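Local coordinates for protein probable amino acid aminotransferase (Mycobacterium tuberculosis, PDB 6Q1R) that is probably a class IV aminotransferase, a member of a family of pyridoxal-5'-phosphate-dependent enzymes, and holds that cofactor, at residues D179-E184 with P210-L215; T189-T194 with W251-M256. One frame throughout, in Å; residues are numbered along the deposited sequence.

Contact 1 of 2, residues D179-E184 with P210-L215; sequences DGYVLE and PWYPIL. With PLP (pyridoxal-5'-phosphate), chain H.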
ATOM      1  N   ASP B 179      10.985  16.751   9.780  1.00 70.74           N
ATOM      2  CA  ASP B 179      11.924  17.843  10.008  1.00 72.27           C
ATOM      3  C   ASP B 179      11.552  19.113   9.251  1.00 69.37           C
ATOM      4  O   ASP B 179      12.253  20.121   9.384  1.00 71.07           O
ATOM      5  CB  ASP B 179      13.347  17.407   9.638  1.00 74.75           C
ATOM      6  CG  ASP B 179      13.385  16.479   8.437  1.00 74.15           C
ATOM      7  OD1 ASP B 179      12.489  15.620   8.309  1.00 72.89           O
ATOM      8  OD2 ASP B 179      14.320  16.605   7.621  1.00 74.80           O
ATOM      9  N   GLY B 180      10.477  19.092   8.472  1.00 65.10           N
ATOM     10  CA  GLY B 180       9.948  20.291   7.856  1.00 63.46           C
ATOM     11  C   GLY B 180      10.347  20.565   6.422  1.00 61.72           C
ATOM     12  O   GLY B 180      10.264  21.720   5.994  1.00 61.29           O
ATOM     13  N   TYR B 181      10.781  19.557   5.671  1.00 61.07           N
ATOM     14  CA  TYR B 181      11.157  19.741   4.277  1.00 59.77           C
ATOM     15  C   TYR B 181      10.061  19.217   3.352  1.00 56.43           C
ATOM     16  O   TYR B 181       9.468  18.165   3.607  1.00 53.58           O
ATOM     17  CB  TYR B 181      12.490  19.055   3.980  1.00 60.56           C
ATOM     18  CG  TYR B 181      13.653  19.719   4.687  1.00 62.70           C
ATOM     19  CD1 TYR B 181      14.074  20.996   4.329  1.00 64.51           C
ATOM     20  CD2 TYR B 181      14.333  19.068   5.707  1.00 63.33           C
ATOM     21  CE1 TYR B 181      15.134  21.606   4.978  1.00 66.89           C
ATOM     22  CE2 TYR B 181      15.395  19.669   6.357  1.00 65.55           C
ATOM     23  CZ  TYR B 181      15.791  20.935   5.988  1.00 67.63           C
ATOM     24  OH  TYR B 181      16.847  21.531   6.636  1.00 70.42           O
ATOM     25  N   VAL B 182       9.808  19.955   2.269  1.00 56.43           N
ATOM     26  CA  VAL B 182       8.776  19.578   1.307  1.00 55.24           C
ATOM     27  C   VAL B 182       9.157  18.281   0.608  1.00 53.97           C
ATOM     28  O   VAL B 182      10.284  18.126   0.120  1.00 55.13           O
ATOM     29  CB  VAL B 182       8.555  20.707   0.292  1.00 55.45           C
ATOM     30  CG1 VAL B 182       7.539  20.283  -0.765  1.00 52.96           C
ATOM     31  CG2 VAL B 182       8.120  21.975   1.006  1.00 57.63           C
ATOM     32  N   LEU B 183       8.200  17.348   0.529  1.00 52.10           N
ATOM     33  CA  LEU B 183       8.452  16.044  -0.064  1.00 49.50           C
ATOM     34  C   LEU B 183       7.797  15.985  -1.432  1.00 48.54           C
ATOM     35  O   LEU B 183       8.457  16.278  -2.448  1.00 48.26           O
ATOM     36  CB  LEU B 183       7.958  14.946   0.889  1.00 47.83           C
ATOM     37  CG  LEU B 183       8.733  14.794   2.198  1.00 49.79           C
ATOM     38  CD1 LEU B 183       8.012  13.847   3.137  1.00 50.90           C
ATOM     39  CD2 LEU B 183      10.136  14.294   1.913  1.00 51.34           C
ATOM     40  N   GLU B 184       6.524  15.624  -1.534  1.00 48.02           N
ATOM     41  CA  GLU B 184       5.857  15.483  -2.821  1.00 49.37           C
ATOM     42  C   GLU B 184       4.358  15.461  -2.563  1.00 51.39           C
ATOM     43  O   GLU B 184       3.906  15.522  -1.418  1.00 54.60           O
ATOM     44  CB  GLU B 184       6.298  14.218  -3.559  1.00 50.13           C
ATOM     45  CG  GLU B 184       5.915  12.929  -2.850  1.00 53.27           C
ATOM     46  CD  GLU B 184       6.256  11.693  -3.659  1.00 56.92           C
ATOM     47  OE1 GLU B 184       6.655  11.841  -4.833  1.00 58.71           O
ATOM     48  OE2 GLU B 184       6.134  10.574  -3.115  1.00 58.36           O
ATOM     49  N   PRO B 210      15.750  14.097  -5.355  1.00 57.95           N
ATOM     50  CA  PRO B 210      15.146  12.765  -5.489  1.00 55.78           C
ATOM     51  C   PRO B 210      15.635  11.751  -4.470  1.00 55.25           C
ATOM     52  O   PRO B 210      15.013  10.686  -4.343  1.00 53.71           O
ATOM     53  CB  PRO B 210      15.557  12.348  -6.905  1.00 56.76           C
ATOM     54  CG  PRO B 210      16.892  13.000  -7.084  1.00 60.68           C
ATOM     55  CD  PRO B 210      16.830  14.313  -6.335  1.00 61.08           C
ATOM     56  N   TRP B 211      16.709  12.040  -3.732  1.00 57.22           N
ATOM     57  CA  TRP B 211      17.158  11.099  -2.716  1.00 58.09           C
ATOM     58  C   TRP B 211      16.314  11.159  -1.447  1.00 58.28           C
ATOM     59  O   TRP B 211      16.491  10.312  -0.564  1.00 58.57           O
ATOM     60  CB  TRP B 211      18.638  11.326  -2.389  1.00 60.05           C
ATOM     61  CG  TRP B 211      19.041  12.706  -1.961  1.00 61.08           C
ATOM     62  CD1 TRP B 211      18.936  13.232  -0.706  1.00 60.99           C
ATOM     63  CD2 TRP B 211      19.633  13.729  -2.775  1.00 63.41           C
ATOM     64  NE1 TRP B 211      19.426  14.516  -0.685  1.00 62.92           N
ATOM     65  CE2 TRP B 211      19.855  14.848  -1.944  1.00 64.25           C
ATOM     66  CE3 TRP B 211      19.990  13.811  -4.125  1.00 65.81           C
ATOM     67  CZ2 TRP B 211      20.417  16.036  -2.418  1.00 66.90           C
ATOM     68  CZ3 TRP B 211      20.551  14.992  -4.595  1.00 68.33           C
ATOM     69  CH2 TRP B 211      20.758  16.087  -3.743  1.00 68.63           C
ATOM     70  N   TYR B 212      15.406  12.135  -1.342  1.00 57.76           N
ATOM     71  CA  TYR B 212      14.379  12.117  -0.312  1.00 54.91           C
ATOM     72  C   TYR B 212      13.446  10.925  -0.525  1.00 48.49           C
ATOM     73  O   TYR B 212      13.391  10.355  -1.618  1.00 42.32           O
ATOM     74  CB  TYR B 212      13.571  13.420  -0.339  1.00 57.09           C
ATOM     75  CG  TYR B 212      14.269  14.629   0.253  1.00 60.30           C
ATOM     76  CD1 TYR B 212      15.523  14.515   0.841  1.00 63.68           C
ATOM     77  CD2 TYR B 212      13.657  15.882   0.246  1.00 59.16           C
ATOM     78  CE1 TYR B 212      16.158  15.612   1.387  1.00 64.72           C
ATOM     79  CE2 TYR B 212      14.286  16.987   0.794  1.00 60.28           C
ATOM     80  CZ  TYR B 212      15.537  16.842   1.362  1.00 63.53           C
ATOM     81  OH  TYR B 212      16.177  17.926   1.912  1.00 66.44           O
ATOM     82  N   PRO B 213      12.684  10.535   0.507  1.00 50.67           N
ATOM     83  CA  PRO B 213      11.726   9.433   0.330  1.00 49.15           C
ATOM     84  C   PRO B 213      10.573   9.786  -0.602  1.00 46.97           C
ATOM     85  O   PRO B 213       9.410   9.806  -0.187  1.00 44.36           O
ATOM     86  CB  PRO B 213      11.232   9.169   1.758  1.00 50.58           C
ATOM     87  CG  PRO B 213      11.448  10.461   2.478  1.00 52.75           C
ATOM     88  CD  PRO B 213      12.721  11.011   1.902  1.00 53.31           C
ATOM     89  N   ILE B 214      10.893  10.064  -1.871  1.00 48.33           N
ATOM     90  CA  ILE B 214       9.918  10.456  -2.883  1.00 49.59           C
ATOM     91  C   ILE B 214      10.272   9.777  -4.203  1.00 50.83           C
ATOM     92  O   ILE B 214      11.396   9.309  -4.407  1.00 53.70           O
ATOM     93  CB  ILE B 214       9.858  11.992  -3.076  1.00 49.65           C
ATOM     94  CG1 ILE B 214      11.215  12.515  -3.554  1.00 50.68           C
ATOM     95  CG2 ILE B 214       9.416  12.701  -1.800  1.00 50.17           C
ATOM     96  CD1 ILE B 214      11.208  13.959  -3.972  1.00 50.78           C
ATOM     97  N   LEU B 215       9.295   9.736  -5.108  1.00 49.57           N
ATOM     98  CA  LEU B 215       9.519   9.235  -6.455  1.00 51.14           C
ATOM     99  C   LEU B 215      10.201  10.287  -7.326  1.00 52.31           C
ATOM    100  O   LEU B 215      10.107  11.492  -7.078  1.00 54.40           O
ATOM    101  CB  LEU B 215       8.205   8.835  -7.126  1.00 54.08           C
ATOM    102  CG  LEU B 215       7.677   7.403  -7.041  1.00 56.48           C
ATOM    103  CD1 LEU B 215       7.227   7.031  -5.625  1.00 57.65           C
ATOM    104  CD2 LEU B 215       6.569   7.192  -8.076  1.00 56.82           C
TER
HETATM  105  N1  PLP H 301       4.155  11.263  -7.030  1.00 50.26           N
HETATM  106  C2  PLP H 301       3.542  10.088  -6.751  1.00 50.93           C
HETATM  107  C2A PLP H 301       3.329   9.653  -5.323  1.00 52.33           C
HETATM  108  C3  PLP H 301       3.077   9.225  -7.865  1.00 54.63           C
HETATM  109  O3  PLP H 301       2.457   8.032  -7.632  1.00 57.29           O
HETATM  110  C4  PLP H 301       3.298   9.695  -9.250  1.00 53.30           C
HETATM  111  C4A PLP H 301       2.850   8.804 -10.344  1.00 53.34           C
HETATM  112  C5  PLP H 301       3.994  11.000  -9.425  1.00 56.27           C
HETATM  113  C6  PLP H 301       4.372  11.703  -8.282  1.00 51.97           C
HETATM  114  C5A PLP H 301       4.289  11.610 -10.780  1.00 60.08           C
HETATM  115  O4P PLP H 301       4.969  10.731 -11.674  1.00 60.61           O
HETATM  116  P   PLP H 301       5.015  11.094 -13.244  1.00 58.00           P
HETATM  117  O1P PLP H 301       3.600  10.985 -13.761  1.00 55.94           O
HETATM  118  O2P PLP H 301       5.916  10.119 -13.961  1.00 59.81           O
HETATM  119  O3P PLP H 301       5.564  12.491 -13.421  1.00 57.47           O
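The ring of Y181 carries the hydroxyl of Y212 over one face, Y212 OH lying 4.2 Å above the plane and nearer the rim than the centre, while D179 OD2 sits in plane at the ring's edge. Y212 in turn meets the carbonyl oxygen of V182 at its own edge. At the other end of the contact L215 CD2 stands over one face of the pyridine, 4.0 Å above PLP C3. Outside the two segments R240 makes a cation-pi contact with Y181. L183 bridges two neighbours: its CD2 comes 4.1 Å from P213 CG, and its CB packs at 3.8 Å on I214 CG2. An inverse gamma turn centred on P213 bends the chain just before I214, whose CG2 also lies 3.7 Å from E184 CG as the two side chains run alongside with opposed directions. CG of E184 lies between the backbone N and the carbonyl carbon (chi1 64°), and the extended chain beyond it carries the carboxylate past I214. E184 OE1 approaches PLP N1 at 3.4 Å, displaced from the ring plane to the side of L215. L215 N gives this oxygen only a weak hydrogen bond. In related enzymes an acid near this nitrogen is thought to favour a protonated ring; the same is plausible here.

Contact 2 of 2, residues T189-T194 with W251-M256; sequences TVVIAT and WLVSSM. With PLP (pyridoxal-5'-phosphate), chain H.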
ATOM      1  N   THR B 189       4.513  15.490  -8.300  1.00 46.64           N
ATOM      2  CA  THR B 189       5.793  16.012  -7.844  1.00 45.29           C
ATOM      3  C   THR B 189       5.747  17.536  -7.844  1.00 44.20           C
ATOM      4  O   THR B 189       5.197  18.151  -8.765  1.00 43.75           O
ATOM      5  CB  THR B 189       6.947  15.505  -8.713  1.00 45.65           C
ATOM      6  OG1 THR B 189       7.982  16.492  -8.764  1.00 48.09           O
ATOM      7  CG2 THR B 189       6.470  15.195 -10.121  1.00 45.38           C
ATOM      8  N   VAL B 190       6.320  18.140  -6.803  1.00 44.80           N
ATOM      9  CA  VAL B 190       6.256  19.584  -6.587  1.00 45.82           C
ATOM     10  C   VAL B 190       7.383  20.275  -7.348  1.00 47.75           C
ATOM     11  O   VAL B 190       8.548  19.866  -7.264  1.00 47.96           O
ATOM     12  CB  VAL B 190       6.331  19.918  -5.088  1.00 46.11           C
ATOM     13  CG1 VAL B 190       6.411  21.422  -4.887  1.00 48.42           C
ATOM     14  CG2 VAL B 190       5.132  19.343  -4.352  1.00 44.30           C
ATOM     15  N   VAL B 191       7.035  21.337  -8.079  1.00 48.89           N
ATOM     16  CA  VAL B 191       7.990  22.161  -8.812  1.00 51.03           C
ATOM     17  C   VAL B 191       7.756  23.619  -8.441  1.00 55.29           C
ATOM     18  O   VAL B 191       6.609  24.066  -8.340  1.00 58.94           O
ATOM     19  CB  VAL B 191       7.864  21.961 -10.338  1.00 49.51           C
ATOM     20  CG1 VAL B 191       8.884  22.809 -11.074  1.00 51.58           C
ATOM     21  CG2 VAL B 191       8.039  20.496 -10.695  1.00 47.38           C
ATOM     22  N   ILE B 192       8.846  24.366  -8.252  1.00 54.59           N
ATOM     23  CA  ILE B 192       8.789  25.741  -7.772  1.00 54.55           C
ATOM     24  C   ILE B 192       9.464  26.657  -8.783  1.00 57.03           C
ATOM     25  O   ILE B 192      10.348  26.241  -9.539  1.00 57.25           O
ATOM     26  CB  ILE B 192       9.437  25.882  -6.373  1.00 53.91           C
ATOM     27  CG1 ILE B 192       8.460  26.540  -5.406  1.00 53.69           C
ATOM     28  CG2 ILE B 192      10.725  26.691  -6.421  1.00 55.48           C
ATOM     29  CD1 ILE B 192       7.188  25.765  -5.247  1.00 51.51           C
ATOM     30  N   ALA B 193       9.015  27.910  -8.812  1.00 59.49           N
ATOM     31  CA  ALA B 193       9.605  28.952  -9.640  1.00 63.67           C
ATOM     32  C   ALA B 193      10.145  30.069  -8.757  1.00 66.95           C
ATOM     33  O   ALA B 193       9.505  30.456  -7.774  1.00 67.78           O
ATOM     34  CB  ALA B 193       8.583  29.513 -10.631  1.00 64.81           C
ATOM     35  N   THR B 194      11.330  30.571  -9.095  1.00 69.56           N
ATOM     36  CA  THR B 194      11.929  31.664  -8.343  1.00 73.24           C
ATOM     37  C   THR B 194      12.731  32.540  -9.302  1.00 77.43           C
ATOM     38  O   THR B 194      12.623  32.413 -10.526  1.00 79.19           O
ATOM     39  CB  THR B 194      12.793  31.132  -7.194  1.00 73.97           C
ATOM     40  OG1 THR B 194      13.397  32.233  -6.507  1.00 77.96           O
ATOM     41  CG2 THR B 194      13.885  30.208  -7.720  1.00 72.71           C
ATOM     42  N   TRP B 251       3.479  24.209  -8.698  1.00 51.61           N
ATOM     43  CA  TRP B 251       2.772  23.314  -9.599  1.00 51.03           C
ATOM     44  C   TRP B 251       2.857  21.892  -9.079  1.00 51.16           C
ATOM     45  O   TRP B 251       3.836  21.505  -8.434  1.00 52.48           O
ATOM     46  CB  TRP B 251       3.335  23.375 -11.018  1.00 51.89           C
ATOM     47  CG  TRP B 251       3.089  24.679 -11.693  1.00 54.98           C
ATOM     48  CD1 TRP B 251       2.017  25.013 -12.467  1.00 56.59           C
ATOM     49  CD2 TRP B 251       3.921  25.840 -11.634  1.00 57.55           C
ATOM     50  NE1 TRP B 251       2.139  26.306 -12.910  1.00 60.11           N
ATOM     51  CE2 TRP B 251       3.300  26.837 -12.411  1.00 61.40           C
ATOM     52  CE3 TRP B 251       5.135  26.131 -11.006  1.00 57.74           C
ATOM     53  CZ2 TRP B 251       3.852  28.104 -12.576  1.00 65.40           C
ATOM     54  CZ3 TRP B 251       5.681  27.389 -11.171  1.00 61.73           C
ATOM     55  CH2 TRP B 251       5.041  28.360 -11.948  1.00 65.47           C
ATOM     56  N   LEU B 252       1.809  21.125  -9.350  1.00 50.01           N
ATOM     57  CA  LEU B 252       1.806  19.686  -9.132  1.00 48.85           C
ATOM     58  C   LEU B 252       1.890  19.022 -10.499  1.00 51.52           C
ATOM     59  O   LEU B 252       0.936  19.070 -11.284  1.00 54.36           O
ATOM     60  CB  LEU B 252       0.564  19.254  -8.357  1.00 45.06           C
ATOM     61  CG  LEU B 252       0.520  19.821  -6.940  1.00 41.84           C
ATOM     62  CD1 LEU B 252      -0.721  19.347  -6.211  1.00 41.85           C
ATOM     63  CD2 LEU B 252       1.783  19.442  -6.176  1.00 39.04           C
ATOM     64  N   VAL B 253       3.032  18.416 -10.783  1.00 51.18           N
ATOM     65  CA  VAL B 253       3.341  17.880 -12.101  1.00 50.57           C
ATOM     66  C   VAL B 253       3.177  16.368 -12.071  1.00 47.60           C
ATOM     67  O   VAL B 253       3.561  15.710 -11.098  1.00 45.34           O
ATOM     68  CB  VAL B 253       4.763  18.289 -12.527  1.00 52.59           C
ATOM     69  CG1 VAL B 253       5.047  17.855 -13.950  1.00 53.56           C
ATOM     70  CG2 VAL B 253       4.923  19.789 -12.386  1.00 54.26           C
ATOM     71  N   SER B 254       2.563  15.821 -13.118  1.00 47.96           N
ATOM     72  CA  SER B 254       2.342  14.386 -13.225  1.00 48.49           C
ATOM     73  C   SER B 254       2.070  14.044 -14.683  1.00 49.42           C
ATOM     74  O   SER B 254       1.835  14.926 -15.513  1.00 52.46           O
ATOM     75  CB  SER B 254       1.188  13.932 -12.324  1.00 50.15           C
ATOM     76  OG  SER B 254      -0.031  14.560 -12.694  1.00 53.38           O
ATOM     77  N   SER B 255       2.112  12.746 -14.988  1.00 48.08           N
ATOM     78  CA  SER B 255       1.937  12.315 -16.370  1.00 50.71           C
ATOM     79  C   SER B 255       0.519  12.565 -16.860  1.00 51.26           C
ATOM     80  O   SER B 255       0.314  12.858 -18.044  1.00 52.83           O
ATOM     81  CB  SER B 255       2.284  10.835 -16.513  1.00 52.96           C
ATOM     82  OG  SER B 255       3.648  10.612 -16.213  1.00 54.98           O
ATOM     83  N   MET B 256      -0.466  12.439 -15.972  1.00 50.31           N
ATOM     84  CA  MET B 256      -1.868  12.621 -16.326  1.00 53.17           C
ATOM     85  C   MET B 256      -2.267  14.092 -16.229  1.00 54.09           C
ATOM     86  O   MET B 256      -2.672  14.703 -17.224  1.00 54.85           O
ATOM     87  CB  MET B 256      -2.733  11.737 -15.419  1.00 56.49           C
ATOM     88  CG  MET B 256      -4.152  11.526 -15.903  1.00 65.19           C
ATOM     89  SD  MET B 256      -4.191  11.082 -17.650  1.00 72.84           S
ATOM     90  CE  MET B 256      -3.177   9.602 -17.661  1.00 73.72           C
TER
HETATM   91  N1  PLP H 301       4.155  11.263  -7.030  1.00 50.26           N
HETATM   92  C2  PLP H 301       3.542  10.088  -6.751  1.00 50.93           C
HETATM   93  C2A PLP H 301       3.329   9.653  -5.323  1.00 52.33           C
HETATM   94  C3  PLP H 301       3.077   9.225  -7.865  1.00 54.63           C
HETATM   95  O3  PLP H 301       2.457   8.032  -7.632  1.00 57.29           O
HETATM   96  C4  PLP H 301       3.298   9.695  -9.250  1.00 53.30           C
HETATM   97  C4A PLP H 301       2.850   8.804 -10.344  1.00 53.34           C
HETATM   98  C5  PLP H 301       3.994  11.000  -9.425  1.00 56.27           C
HETATM   99  C6  PLP H 301       4.372  11.703  -8.282  1.00 51.97           C
HETATM  100  C5A PLP H 301       4.289  11.610 -10.780  1.00 60.08           C
HETATM  101  O4P PLP H 301       4.969  10.731 -11.674  1.00 60.61           O
HETATM  102  P   PLP H 301       5.015  11.094 -13.244  1.00 58.00           P
HETATM  103  O1P PLP H 301       3.600  10.985 -13.761  1.00 55.94           O
HETATM  104  O2P PLP H 301       5.916  10.119 -13.961  1.00 59.81           O
HETATM  105  O3P PLP H 301       5.564  12.491 -13.421  1.00 57.47           O
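V191 and V253 pack on one face of an antiparallel strand pair, their CG2 methyls 3.6 Å apart and the two side chains crossing at a slant. On that same face T189 stands opposite V253, and its CG2 lies against V253 O. W251 also starts from this face; with CG beside the backbone N and anti to the carbonyl carbon (chi1 -68°), its indole reaches toward the C-terminal end of strand 189-194, so that A193 CB meets CZ3 of W251 at 3.6 Å, in plane at the ring's edge. The other face belongs to V190 and L252, which run alongside each other in the same direction, V190 CG2 being 3.8 Å from L252 CD2. Four backbone hydrogen bonds fix this register: T189 and V253 exchange a nearly straight pair, each 3.0 Å between N and O, and V191 and W251 exchange a longer one, while V190 and L252 form the non-hydrogen-bonded pair between them. Beyond V253 the chain leaves the strand for the cofactor, where S255 N donates to PLP O1P at 2.6 Å. T219, from helix 218-229, joins in holding PLP. That helix covers the face bearing T189, V191 and V253 through Q220 and T219; W251 stacks on F279 of helix 275-286, and the strands 204-207 and 259-265 flank the pair within the mixed sheet.

In the fold
From the N terminus, strand 172-176 leads into 179-184, the first half of contact 1, and a short connection then brings the chain onto strand 189-194, the first half of contact 2. After strand 204-207 the loop 210-215 returns to 179-184, so contact 1 closes a loop with 25 residues between its ends. Helix 218-229, strand 233-236 and helix 241-245 follow before strand 249-253 pairs back with 189-194, closing the longer loop of contact 2. The segments therefore alternate along the chain, and the two closures cross without nesting. Their centres lie 14 Å apart, E184 touches V190, and both contacts reach PLP, one at its pyridine nitrogen, the other at its phosphate.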